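Local atomic coordinates of B-agarase (Saccharophagus degradans, PDB entry 4BQ2), a protein that hydrolyses agarose as a family 50 exo-beta-agarase, probably releasing short sugar units from the chain ends. Residues Pro519-Phe524 against Ala550-Gly555; Thr443-Ala448 against Pro507-Gly512; Gly208-Val213 against Gly661-Gly666; Tyr701-Leu706 against Thr726-Met731; Val624-Tyr629 against Gln636-Leu641. All coordinates share one frame; numbering follows the deposited sequence.

Contact 1: Pro519-Phe524 against Ala550-Gly555; sequences PTRQAF and AEFDLG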
# COMPACT_ATOMS: atom_id res chain seq x y z
N PRO A 519 11.67 -23.05 18.03
CA PRO A 519 11.78 -24.05 16.96
C PRO A 519 12.59 -23.59 15.74
O PRO A 519 13.38 -24.38 15.22
CB PRO A 519 10.32 -24.29 16.59
CG PRO A 519 9.63 -24.20 17.92
CD PRO A 519 10.32 -23.05 18.62
N THR A 520 12.40 -22.35 15.29
CA THR A 520 13.13 -21.86 14.10
C THR A 520 14.64 -21.78 14.42
O THR A 520 15.49 -22.05 13.57
CB THR A 520 12.56 -20.48 13.60
OG1 THR A 520 11.26 -20.67 12.99
CG2 THR A 520 13.46 -19.86 12.59
N ARG A 521 14.97 -21.41 15.65
CA ARG A 521 16.40 -21.36 16.08
C ARG A 521 16.98 -22.78 16.13
O ARG A 521 18.12 -23.01 15.69
CB ARG A 521 16.57 -20.63 17.41
CG ARG A 521 18.03 -20.51 17.93
CD ARG A 521 18.98 -19.93 16.90
NE ARG A 521 20.20 -19.33 17.48
CZ ARG A 521 21.26 -20.01 17.92
NH1 ARG A 521 21.25 -21.33 17.96
NH2 ARG A 521 22.32 -19.36 18.38
N GLN A 522 16.18 -23.74 16.59
CA GLN A 522 16.61 -25.15 16.56
C GLN A 522 16.87 -25.59 15.12
O GLN A 522 17.88 -26.27 14.84
CB GLN A 522 15.58 -26.07 17.22
CG GLN A 522 15.40 -25.81 18.71
CD GLN A 522 14.07 -26.29 19.25
OE1 GLN A 522 13.43 -27.15 18.66
NE2 GLN A 522 13.65 -25.74 20.38
N ALA A 523 15.98 -25.21 14.21
CA ALA A 523 16.19 -25.56 12.80
C ALA A 523 17.48 -24.91 12.29
O ALA A 523 18.26 -25.57 11.60
CB ALA A 523 15.00 -25.10 11.95
N PHE A 524 17.70 -23.64 12.62
CA PHE A 524 18.89 -22.92 12.10
C PHE A 524 20.17 -23.56 12.64
O PHE A 524 21.14 -23.76 11.89
CB PHE A 524 18.93 -21.43 12.46
CG PHE A 524 17.94 -20.58 11.73
CD1 PHE A 524 17.17 -21.08 10.70
CD2 PHE A 524 17.82 -19.20 12.03
CE1 PHE A 524 16.27 -20.27 10.02
CE2 PHE A 524 16.94 -18.38 11.34
CZ PHE A 524 16.15 -18.92 10.33
N ALA A 550 27.08 -25.85 22.52
CA ALA A 550 26.17 -25.52 23.61
C ALA A 550 26.18 -24.02 23.91
O ALA A 550 25.11 -23.43 24.16
CB ALA A 550 26.49 -26.35 24.85
N GLU A 551 27.36 -23.39 23.86
CA GLU A 551 27.43 -21.92 23.97
C GLU A 551 26.81 -21.24 22.75
O GLU A 551 26.12 -20.22 22.85
CB GLU A 551 28.86 -21.42 24.17
CG GLU A 551 28.93 -19.95 24.58
CD GLU A 551 30.33 -19.47 24.98
OE1 GLU A 551 31.35 -19.99 24.46
OE2 GLU A 551 30.39 -18.55 25.82
N PHE A 552 27.07 -21.80 21.57
CA PHE A 552 26.44 -21.29 20.36
C PHE A 552 24.91 -21.29 20.53
O PHE A 552 24.23 -20.31 20.16
CB PHE A 552 26.82 -22.15 19.16
CG PHE A 552 26.05 -21.80 17.92
CD1 PHE A 552 26.46 -20.75 17.12
CD2 PHE A 552 24.89 -22.49 17.61
CE1 PHE A 552 25.75 -20.41 15.99
CE2 PHE A 552 24.16 -22.15 16.47
CZ PHE A 552 24.60 -21.11 15.66
N ASP A 553 24.39 -22.37 21.09
CA ASP A 553 22.93 -22.54 21.28
C ASP A 553 22.31 -21.71 22.40
O ASP A 553 21.10 -21.84 22.67
CB ASP A 553 22.56 -24.01 21.43
CG ASP A 553 22.61 -24.76 20.10
OD1 ASP A 553 22.46 -24.11 19.02
OD2 ASP A 553 22.80 -25.99 20.12
N LEU A 554 23.12 -20.86 23.03
CA LEU A 554 22.60 -19.85 23.97
C LEU A 554 22.16 -18.58 23.25
O LEU A 554 21.53 -17.71 23.85
CB LEU A 554 23.65 -19.45 25.02
CG LEU A 554 24.24 -20.53 25.92
CD1 LEU A 554 25.44 -19.94 26.65
CD2 LEU A 554 23.20 -21.08 26.89
N GLY A 555 22.52 -18.46 21.98
CA GLY A 555 22.30 -17.22 21.25
C GLY A 555 23.61 -16.49 21.06
O GLY A 555 24.41 -16.37 21.98
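R521, in the first turn of helix 519-532, faces the C-terminal end of helix 549-552, where the backbone from F552 to G555 folds into a type I beta turn. The turn closes through G555 N on F552 O, and G555 then leaves helical geometry with a phi of 106°, a positive value that suits glycine. The two backbones stay well apart, so one long arginine side chain spans the gap between two helix-rich parts of the chain, and it ends in a cation-pi contact with a ring as well as in polar bonds. CG of R521 lies anti to the backbone N and the chain bends at chi2, which carries the guanidinium out to the turn. There NH2 donates to F552 O at 2.8 Å, tilted from the carbonyl plane and from the face opposite to that used by G555 N, so the same oxygen holds the arginine and closes the turn. The guanidinium also lies over one face of the F552 ring, off-centre, with CZ 4.5 Å from the ring centroid and the two planes 44° apart. At the edge of the guanidinium, near its plane, NH1 makes a salt bridge with D553 OD1, weak as a hydrogen bond. That carboxylate has further partners, S525 OG on OD1 and K529 NZ on OD2, both from helix 519-532. R521 NH2 has a second acceptor, L511 O of helix 505-511. Beside the turn, R521 NH2 comes within 3.6 Å of G555 CA.

Contact 2: Thr443-Ala448 against Pro507-Gly512; sequences TVSSGA and PIHTLG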
# COMPACT_ATOMS: atom_id res chain seq x y z
N THR A 443 6.74 -16.80 17.78
CA THR A 443 7.16 -15.81 16.77
C THR A 443 8.68 -15.70 16.57
O THR A 443 9.47 -16.18 17.39
CB THR A 443 6.59 -14.38 17.08
OG1 THR A 443 7.11 -13.89 18.33
CG2 THR A 443 5.03 -14.43 17.14
N VAL A 444 9.08 -15.08 15.46
CA VAL A 444 10.47 -14.63 15.23
C VAL A 444 10.37 -13.17 14.74
O VAL A 444 9.25 -12.64 14.55
CB VAL A 444 11.20 -15.52 14.18
CG1 VAL A 444 11.29 -16.97 14.67
CG2 VAL A 444 10.49 -15.46 12.84
N SER A 445 11.51 -12.51 14.56
CA SER A 445 11.51 -11.09 14.19
C SER A 445 12.57 -10.82 13.14
O SER A 445 13.61 -11.48 13.15
CB SER A 445 11.75 -10.20 15.41
OG SER A 445 11.92 -8.85 15.01
N SER A 446 12.26 -9.89 12.23
CA SER A 446 13.16 -9.39 11.22
C SER A 446 13.99 -8.26 11.81
O SER A 446 14.89 -7.75 11.15
CB SER A 446 12.35 -8.83 10.03
OG SER A 446 11.70 -7.60 10.39
N GLY A 447 13.67 -7.85 13.03
CA GLY A 447 14.26 -6.65 13.64
C GLY A 447 13.60 -5.35 13.17
O GLY A 447 13.96 -4.26 13.63
N ALA A 448 12.65 -5.45 12.24
CA ALA A 448 11.95 -4.26 11.71
C ALA A 448 10.59 -4.66 11.17
O ALA A 448 10.19 -4.25 10.06
CB ALA A 448 12.77 -3.57 10.62
N PRO A 507 17.47 -14.08 10.01
CA PRO A 507 18.62 -14.85 10.50
C PRO A 507 19.38 -14.15 11.63
O PRO A 507 19.69 -14.79 12.62
CB PRO A 507 19.49 -14.99 9.26
CG PRO A 507 18.49 -15.11 8.17
CD PRO A 507 17.41 -14.09 8.53
N ILE A 508 19.64 -12.86 11.49
CA ILE A 508 20.44 -12.15 12.48
C ILE A 508 19.73 -12.17 13.83
O ILE A 508 20.30 -12.59 14.84
CB ILE A 508 20.76 -10.72 11.98
CG1 ILE A 508 21.76 -10.81 10.82
CG2 ILE A 508 21.20 -9.78 13.10
CD1 ILE A 508 22.09 -9.48 10.18
N HIS A 509 18.47 -11.73 13.86
CA HIS A 509 17.71 -11.72 15.12
C HIS A 509 17.55 -13.12 15.74
O HIS A 509 17.64 -13.29 16.97
CB HIS A 509 16.33 -11.09 14.91
CG HIS A 509 15.57 -10.84 16.18
ND1 HIS A 509 14.86 -11.83 16.84
CD2 HIS A 509 15.38 -9.70 16.90
CE1 HIS A 509 14.30 -11.32 17.92
NE2 HIS A 509 14.60 -10.03 17.98
N THR A 510 17.28 -14.12 14.91
CA THR A 510 17.05 -15.46 15.44
C THR A 510 18.33 -16.11 15.96
O THR A 510 18.31 -16.80 17.00
CB THR A 510 16.37 -16.35 14.40
OG1 THR A 510 15.22 -15.65 13.89
CG2 THR A 510 15.92 -17.68 15.03
N LEU A 511 19.43 -15.88 15.24
CA LEU A 511 20.74 -16.41 15.67
C LEU A 511 21.12 -15.82 17.02
O LEU A 511 21.80 -16.47 17.81
CB LEU A 511 21.82 -16.12 14.63
CG LEU A 511 21.80 -17.07 13.43
CD1 LEU A 511 22.76 -16.58 12.36
CD2 LEU A 511 22.12 -18.51 13.85
N GLY A 512 20.65 -14.60 17.28
CA GLY A 512 20.83 -13.92 18.56
C GLY A 512 20.10 -14.57 19.73
O GLY A 512 20.43 -14.31 20.89
O HOH W 1 13.65 -14.24 15.93
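A water molecule lies between S445, H509 and T510 and joins the two segments. It accepts from S445 N at 3.1 Å, donates to T510 OG1 at 2.9 Å and lies 2.8 Å from H509 ND1. T510 OG1 is itself tied to I506 O one helical turn back, so the water reaches a hydroxyl that helix 505-511 already orients. Beside this bridge the imidazole of H509 is covered on one face by S445: CB sits 3.7 Å from the ring centroid and only 6° off the ring normal, a centred CH-pi contact. With CG of H509 anti to its backbone N, the ring extends from the helix to meet the serine, while S445 O approaches H509 CB at 3.3 Å. S445 OG opens an ST turn by accepting from G447 N, and S446 OG does the same for A448 N; D449 bonds both hydroxyls. V444, at the end of the short strand 443-444, meets the helix more loosely, its CB 4.0 Å from T510 OG1. The loop is thus joined to the helix by a water and a ring face rather than by a direct polar bond, and the water probably contributes to the spacing and to the rotation of the imidazole.

Contact 3: Gly208-Val213 against Gly661-Gly666; sequences GQNAKV and GSYHPG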
# COMPACT_ATOMS: atom_id res chain seq x y z
N GLY A 208 -19.21 12.52 4.67
CA GLY A 208 -17.81 12.07 4.77
C GLY A 208 -16.83 12.80 3.85
O GLY A 208 -15.66 12.41 3.79
N GLN A 209 -17.28 13.85 3.16
CA GLN A 209 -16.43 14.65 2.22
C GLN A 209 -15.66 15.78 2.92
O GLN A 209 -16.04 16.22 4.00
CB GLN A 209 -17.27 15.27 1.10
CG GLN A 209 -18.24 14.31 0.43
CD GLN A 209 -19.21 15.01 -0.52
OE1 GLN A 209 -19.26 14.68 -1.69
NE2 GLN A 209 -19.96 15.99 -0.02
N ASN A 210 -14.60 16.24 2.29
CA ASN A 210 -13.82 17.39 2.73
C ASN A 210 -14.79 18.57 2.86
O ASN A 210 -15.38 19.02 1.86
CB ASN A 210 -12.74 17.66 1.68
CG ASN A 210 -11.80 18.79 2.07
OD1 ASN A 210 -12.22 19.80 2.63
ND2 ASN A 210 -10.50 18.61 1.75
N ALA A 211 -15.01 19.01 4.08
CA ALA A 211 -16.04 20.08 4.29
C ALA A 211 -15.58 21.48 3.87
O ALA A 211 -16.41 22.35 3.59
CB ALA A 211 -16.54 20.08 5.73
N LYS A 212 -14.27 21.69 3.78
CA LYS A 212 -13.69 23.03 3.53
C LYS A 212 -13.37 23.34 2.07
O LYS A 212 -12.98 24.45 1.74
CB LYS A 212 -12.43 23.19 4.36
CG LYS A 212 -12.70 23.23 5.86
CD LYS A 212 -11.44 23.50 6.67
CE LYS A 212 -11.72 23.34 8.15
NZ LYS A 212 -10.53 23.42 9.06
N VAL A 213 -13.53 22.37 1.18
CA VAL A 213 -13.10 22.53 -0.20
C VAL A 213 -14.23 22.14 -1.15
O VAL A 213 -14.84 21.09 -0.98
CB VAL A 213 -11.87 21.63 -0.48
CG1 VAL A 213 -11.33 21.86 -1.87
CG2 VAL A 213 -10.75 21.89 0.54
N GLY A 661 -10.52 16.52 -3.13
CA GLY A 661 -10.71 16.72 -1.71
C GLY A 661 -9.83 15.93 -0.77
O GLY A 661 -9.86 16.16 0.43
N SER A 662 -9.00 15.02 -1.29
CA SER A 662 -8.12 14.25 -0.41
C SER A 662 -6.91 15.03 0.07
O SER A 662 -6.33 15.80 -0.66
CB SER A 662 -7.63 12.96 -1.10
OG SER A 662 -6.98 12.14 -0.16
N TYR A 663 -6.47 14.76 1.29
CA TYR A 663 -5.21 15.33 1.78
C TYR A 663 -3.98 14.56 1.33
O TYR A 663 -2.87 15.00 1.58
CB TYR A 663 -5.21 15.33 3.30
CG TYR A 663 -6.43 16.00 3.91
CD1 TYR A 663 -6.89 17.22 3.41
CD2 TYR A 663 -7.09 15.43 4.99
CE1 TYR A 663 -7.98 17.86 3.98
CE2 TYR A 663 -8.20 16.05 5.55
CZ TYR A 663 -8.64 17.27 5.04
OH TYR A 663 -9.75 17.89 5.60
N HIS A 664 -4.18 13.40 0.72
CA HIS A 664 -3.07 12.51 0.40
C HIS A 664 -3.49 11.70 -0.80
O HIS A 664 -4.57 11.09 -0.80
CB HIS A 664 -2.81 11.57 1.58
CG HIS A 664 -1.45 10.93 1.57
ND1 HIS A 664 -0.91 10.35 0.44
CD2 HIS A 664 -0.56 10.75 2.57
CE1 HIS A 664 0.30 9.88 0.74
NE2 HIS A 664 0.53 10.11 2.02
N PRO A 665 -2.68 11.75 -1.86
CA PRO A 665 -3.01 11.02 -3.07
C PRO A 665 -2.87 9.50 -2.91
O PRO A 665 -3.61 8.77 -3.57
CB PRO A 665 -2.04 11.56 -4.10
CG PRO A 665 -1.01 12.33 -3.37
CD PRO A 665 -1.42 12.51 -1.96
N GLY A 666 -2.03 9.06 -1.99
CA GLY A 666 -1.64 7.65 -1.89
C GLY A 666 -0.15 7.45 -2.19
O GLY A 666 0.62 8.39 -2.12
O HOH W 2 -11.62 19.57 5.30
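An Asx turn at N210 forms one half of this junction between two irregular loops, one leading from the beta-rich N-terminal part of the chain toward helix 222-235, the other lying between strand 648-652 and helix 673-688. In the turn N210 OD1 accepts from K212 N at 3.0 Å, in the carbonyl plane. The other end of the amide crosses the contact: ND2 donates to G661 O at 2.9 Å in a nearly straight bond of 174°, with the acceptor in the amide plane. These two bonds support the modelled orientation of the amide. N210 CG is anti to the backbone N (chi1 -176°), a setting that sends the amide across to the glycine. The backbones come close there, and G661 lies directly against N210 CB, at backbone angles that themselves call for glycine. The Y663 ring and amide planes are 63° apart, CE1 lying 3.4 Å from N210 ND2. A water completes the link, donating to N210 OD1 at 2.7 Å and accepting from Y663 OH at a short 2.5 Å. N210 N also binds a glycerol molecule, probably left from crystallisation. A backbone bond between A211 and L203 ties down the 208-213 loop. The 661-666 loop touches strand 150-155 through H664 and P665, and H664 pairs through its backbone with N717, which lies ahead of helix 729-739.

Contact 4: Tyr701-Leu706 against Thr726-Met731; sequences YMDSPL and TPYQEM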
# COMPACT_ATOMS: atom_id res chain seq x y z
N TYR A 701 -11.18 -0.56 -4.02
CA TYR A 701 -12.47 -0.20 -4.63
C TYR A 701 -12.88 1.25 -4.25
O TYR A 701 -13.31 2.02 -5.10
CB TYR A 701 -13.53 -1.21 -4.13
CG TYR A 701 -14.93 -1.09 -4.71
CD1 TYR A 701 -15.18 -0.48 -5.92
CD2 TYR A 701 -16.01 -1.69 -4.02
CE1 TYR A 701 -16.49 -0.40 -6.42
CE2 TYR A 701 -17.29 -1.67 -4.54
CZ TYR A 701 -17.53 -1.02 -5.73
OH TYR A 701 -18.84 -1.00 -6.22
N MET A 702 -12.78 1.58 -2.96
CA MET A 702 -13.27 2.89 -2.47
C MET A 702 -12.10 3.72 -1.97
O MET A 702 -11.11 3.14 -1.55
CB MET A 702 -14.24 2.68 -1.31
CG MET A 702 -15.43 1.80 -1.67
SD MET A 702 -15.57 0.22 -0.77
CE MET A 702 -15.68 0.68 0.96
N ASP A 703 -12.22 5.05 -1.98
CA ASP A 703 -11.22 5.88 -1.30
C ASP A 703 -11.19 5.46 0.14
O ASP A 703 -12.23 5.09 0.72
CB ASP A 703 -11.61 7.38 -1.33
CG ASP A 703 -11.48 8.00 -2.70
OD1 ASP A 703 -10.67 7.51 -3.53
OD2 ASP A 703 -12.23 8.98 -2.96
N SER A 704 -10.02 5.58 0.76
CA SER A 704 -9.92 5.54 2.21
C SER A 704 -10.60 6.81 2.76
O SER A 704 -10.59 7.83 2.08
CB SER A 704 -8.46 5.56 2.68
OG SER A 704 -7.61 4.71 1.96
N PRO A 705 -11.15 6.75 3.98
CA PRO A 705 -11.72 7.91 4.67
C PRO A 705 -10.76 9.11 4.67
O PRO A 705 -9.56 8.94 4.79
CB PRO A 705 -11.93 7.41 6.08
CG PRO A 705 -12.22 5.93 5.90
CD PRO A 705 -11.29 5.52 4.80
N LEU A 706 -11.31 10.31 4.50
CA LEU A 706 -10.53 11.54 4.51
C LEU A 706 -9.65 11.69 5.76
O LEU A 706 -8.53 12.19 5.69
CB LEU A 706 -11.50 12.73 4.42
CG LEU A 706 -10.90 14.13 4.31
CD1 LEU A 706 -10.31 14.41 2.94
CD2 LEU A 706 -11.95 15.17 4.62
N THR A 726 -19.68 7.26 -5.50
CA THR A 726 -19.78 7.77 -6.88
C THR A 726 -18.50 7.43 -7.62
O THR A 726 -17.41 7.79 -7.14
CB THR A 726 -20.00 9.31 -6.92
OG1 THR A 726 -21.21 9.62 -6.20
CG2 THR A 726 -20.18 9.81 -8.37
N PRO A 727 -18.62 6.80 -8.79
CA PRO A 727 -17.39 6.41 -9.50
C PRO A 727 -16.60 7.61 -9.99
O PRO A 727 -17.19 8.59 -10.42
CB PRO A 727 -17.92 5.67 -10.71
CG PRO A 727 -19.21 5.07 -10.22
CD PRO A 727 -19.81 6.18 -9.38
N TYR A 728 -15.27 7.51 -9.95
CA TYR A 728 -14.44 8.43 -10.72
C TYR A 728 -14.53 7.98 -12.14
O TYR A 728 -13.97 6.94 -12.49
CB TYR A 728 -13.00 8.33 -10.27
CG TYR A 728 -12.78 8.83 -8.86
CD1 TYR A 728 -12.63 10.20 -8.61
CD2 TYR A 728 -12.75 7.95 -7.77
CE1 TYR A 728 -12.41 10.67 -7.32
CE2 TYR A 728 -12.53 8.41 -6.47
CZ TYR A 728 -12.37 9.79 -6.26
OH TYR A 728 -12.16 10.31 -5.01
N GLN A 729 -15.21 8.75 -12.99
CA GLN A 729 -15.36 8.36 -14.40
C GLN A 729 -14.05 8.25 -15.14
O GLN A 729 -13.94 7.45 -16.07
CB GLN A 729 -16.31 9.30 -15.16
CG GLN A 729 -17.78 9.16 -14.76
CD GLN A 729 -18.44 7.85 -15.23
OE1 GLN A 729 -17.93 7.13 -16.11
NE2 GLN A 729 -19.60 7.53 -14.64
N GLU A 730 -13.06 9.06 -14.76
CA GLU A 730 -11.71 8.94 -15.38
C GLU A 730 -11.12 7.55 -15.15
O GLU A 730 -10.41 7.02 -16.00
CB GLU A 730 -10.75 10.01 -14.81
CG GLU A 730 -11.25 11.45 -15.08
CD GLU A 730 -12.25 11.95 -14.04
OE1 GLU A 730 -12.71 11.18 -13.16
OE2 GLU A 730 -12.58 13.15 -14.09
N MET A 731 -11.40 6.96 -13.99
CA MET A 731 -10.84 5.63 -13.67
C MET A 731 -11.63 4.54 -14.42
O MET A 731 -11.05 3.59 -14.99
CB MET A 731 -10.83 5.39 -12.15
CG MET A 731 -9.84 6.25 -11.35
SD MET A 731 -8.18 6.37 -12.09
CE MET A 731 -7.74 4.65 -12.16
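D703 and Y728 meet through one hydrogen bond, with Y728 OH donating to D703 OD2. The refined separation of 2.4 Å is very short, and its exact value is doubtful. The two side chains approach from opposite directions, CG of Y728 lying anti to the carbonyl carbon (chi1 -67°) and so directing the ring toward D703. The carboxylate lies at the rim of the ring, with CG near the ring plane and the two planes 53° apart. D703 OD1 stays 3.5 Å from Y728 OH at a poor angle and instead accepts from G719 N, so the carboxylate is gripped through both oxygens; OD2 also bonds a glycerol probably derived from the crystallisation liquor. The other approach across the pair is of ring carbons to the carboxylate, Y728 CE2 lying 3.6 Å from D703 OD2. The pair belongs to the closing part of the (beta/alpha)8 barrel expected for this family, where the loop after strand 693-699 carries D703 and Y728 occupies the N-cap position of helix 729-739. Two aromatic interactions also engage the ring: H660 meets it edge-to-face, and R676 of helix 673-688 adds a cation-pi contact. Backbone bonds hold both loops to the intervening residues, D703 pairing with V721 and Y728 with F720.

Contact 5: Val624-Tyr629 against Gln636-Leu641; sequences VSYNSY and QKWAFL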
# COMPACT_ATOMS: atom_id res chain seq x y z
N VAL A 624 3.14 -16.62 -8.10
CA VAL A 624 3.84 -15.77 -7.13
C VAL A 624 3.25 -14.35 -7.16
O VAL A 624 3.14 -13.73 -8.24
CB VAL A 624 5.36 -15.70 -7.42
CG1 VAL A 624 6.06 -14.90 -6.33
CG2 VAL A 624 5.96 -17.12 -7.46
N SER A 625 2.85 -13.83 -5.99
CA SER A 625 2.20 -12.48 -5.96
C SER A 625 3.12 -11.42 -5.40
O SER A 625 3.86 -11.66 -4.42
CB SER A 625 0.92 -12.50 -5.12
OG SER A 625 1.15 -13.22 -3.94
N TYR A 626 3.05 -10.25 -6.03
CA TYR A 626 3.83 -9.07 -5.63
C TYR A 626 2.87 -7.88 -5.58
O TYR A 626 2.00 -7.73 -6.45
CB TYR A 626 4.91 -8.74 -6.67
CG TYR A 626 5.83 -9.89 -7.08
CD1 TYR A 626 7.00 -10.17 -6.35
CD2 TYR A 626 5.51 -10.71 -8.17
CE1 TYR A 626 7.85 -11.23 -6.72
CE2 TYR A 626 6.35 -11.78 -8.55
CZ TYR A 626 7.51 -12.03 -7.81
OH TYR A 626 8.34 -13.08 -8.18
N ASN A 627 3.05 -7.01 -4.59
CA ASN A 627 2.37 -5.70 -4.54
C ASN A 627 3.43 -4.68 -5.00
O ASN A 627 4.50 -4.64 -4.41
CB ASN A 627 1.96 -5.37 -3.09
CG ASN A 627 0.89 -6.30 -2.57
OD1 ASN A 627 0.29 -7.04 -3.36
ND2 ASN A 627 0.66 -6.30 -1.27
N SER A 628 3.14 -3.88 -6.02
CA SER A 628 4.16 -2.99 -6.57
C SER A 628 3.56 -1.63 -6.87
O SER A 628 2.91 -1.41 -7.92
CB SER A 628 4.85 -3.61 -7.82
OG SER A 628 5.95 -2.78 -8.26
N TYR A 629 3.75 -0.71 -5.92
CA TYR A 629 3.24 0.62 -6.08
C TYR A 629 4.31 1.49 -6.74
O TYR A 629 5.09 2.15 -6.07
CB TYR A 629 2.87 1.18 -4.71
CG TYR A 629 1.66 0.49 -4.06
CD1 TYR A 629 0.37 0.88 -4.39
CD2 TYR A 629 1.83 -0.44 -3.06
CE1 TYR A 629 -0.74 0.29 -3.78
CE2 TYR A 629 0.73 -1.05 -2.45
CZ TYR A 629 -0.55 -0.66 -2.80
OH TYR A 629 -1.66 -1.23 -2.17
N GLN A 636 14.61 -3.54 -15.59
CA GLN A 636 15.71 -3.95 -14.73
C GLN A 636 15.23 -4.52 -13.41
O GLN A 636 15.78 -5.49 -12.90
CB GLN A 636 16.69 -2.79 -14.46
CG GLN A 636 17.46 -2.34 -15.70
CD GLN A 636 18.33 -3.44 -16.29
OE1 GLN A 636 18.31 -3.69 -17.49
NE2 GLN A 636 19.09 -4.12 -15.43
N LYS A 637 14.17 -3.92 -12.88
CA LYS A 637 13.64 -4.33 -11.60
C LYS A 637 12.98 -5.72 -11.68
O LYS A 637 12.93 -6.42 -10.67
CB LYS A 637 12.65 -3.28 -11.09
CG LYS A 637 13.30 -1.93 -10.78
CD LYS A 637 14.33 -2.09 -9.67
CE LYS A 637 13.72 -1.89 -8.30
NZ LYS A 637 14.25 -0.64 -7.69
N TRP A 638 12.50 -6.10 -12.86
CA TRP A 638 11.74 -7.36 -13.00
C TRP A 638 12.46 -8.46 -13.79
O TRP A 638 11.88 -9.50 -14.06
CB TRP A 638 10.30 -7.10 -13.51
CG TRP A 638 9.51 -6.28 -12.47
CD1 TRP A 638 9.29 -4.93 -12.48
CD2 TRP A 638 8.93 -6.79 -11.26
NE1 TRP A 638 8.57 -4.56 -11.33
CE2 TRP A 638 8.34 -5.69 -10.58
CE3 TRP A 638 8.81 -8.07 -10.71
CZ2 TRP A 638 7.65 -5.85 -9.36
CZ3 TRP A 638 8.14 -8.23 -9.48
CH2 TRP A 638 7.56 -7.12 -8.82
N ALA A 639 13.74 -8.25 -14.11
CA ALA A 639 14.49 -9.17 -14.97
C ALA A 639 14.64 -10.56 -14.35
O ALA A 639 14.71 -11.56 -15.08
CB ALA A 639 15.87 -8.56 -15.28
N PHE A 640 14.68 -10.61 -13.02
CA PHE A 640 14.76 -11.87 -12.27
C PHE A 640 13.64 -12.86 -12.58
O PHE A 640 13.82 -14.07 -12.42
CB PHE A 640 14.83 -11.59 -10.76
CG PHE A 640 13.50 -11.17 -10.14
CD1 PHE A 640 12.60 -12.13 -9.64
CD2 PHE A 640 13.13 -9.82 -10.08
CE1 PHE A 640 11.40 -11.74 -9.07
CE2 PHE A 640 11.91 -9.43 -9.53
CZ PHE A 640 11.04 -10.39 -9.03
N LEU A 641 12.48 -12.37 -13.01
CA LEU A 641 11.31 -13.21 -13.27
C LEU A 641 11.60 -14.30 -14.30
O LEU A 641 11.01 -15.36 -14.23
CB LEU A 641 10.13 -12.38 -13.81
CG LEU A 641 9.56 -11.37 -12.78
CD1 LEU A 641 8.53 -10.52 -13.51
CD2 LEU A 641 8.92 -12.10 -11.60
O HOH W 3 7.53 -2.25 -10.34
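W638 stands on edge over the face of Y626, and the rim of the same indole also touches S628 and, through its NH, reaches a water. The six-membered ring of the tryptophan lies 5.0 Å from the Y626 ring, centroid to centroid, with planes at 77°, an edge-to-face pair. CZ3 sits above the middle of the tyrosine, while W638 CH2 and Y626 CG come within 3.7 Å. Farther round the indole edge CZ2 approaches S628 OG at 3.7 Å, and W638 NE1 donates to a water at 2.7 Å that also bonds S628 OG. The buried indole nitrogen thus finds a partner although the contact has no direct polar bond, and the water, with the packing on Y626, probably restrains the rotation of the ring. At the far end of Y626, the hydroxyl meets two more side chains. OH lies near the plane of the F640 ring at its edge, 3.5 Å from CE1, and L641 CD2 comes to 3.6 Å from that same OH, completing an aromatic and aliphatic cluster. F640 reaches it with CG placed between its backbone N and carbonyl carbon (chi1 75°), which leaves one face of the ring over L641 CG, offset toward the rim. The type I turn from W638 to L641 lets W638, F640 and L641 all reach Y626. Helix 611-620 backs the cluster through V614, which touches both Y626 and F640. Strand 624-627 runs parallel to strand 648-652, and apolar side chains packed between a strand and the helical connection to the next one are typical of a (beta/alpha)8 barrel.

In the fold
Contacts 3 and 5 are buried, whereas 1, 2 and 4 are partly buried, and contact 1 lies farthest from the centre of the chain. Contacts 1 and 2 share a neighbourhood: their helices 505-511 and 519-532 are consecutive, and T520 packs on V444 while F524 packs on T510. Contacts 3 and 4 also touch, L706 lying against N210, G661 and Y663, on the opposite side of the chain's centre from the first pair. Contact 5 stands apart beside the parallel strands and is mainly hydrophobic. The arginine site of contact 1 combines a carbonyl bond, a weak salt bridge and a cation-pi contact, contacts 2, 3 and 5 each use a bridging water, and contact 4 rests on a single carboxylate-phenol bond.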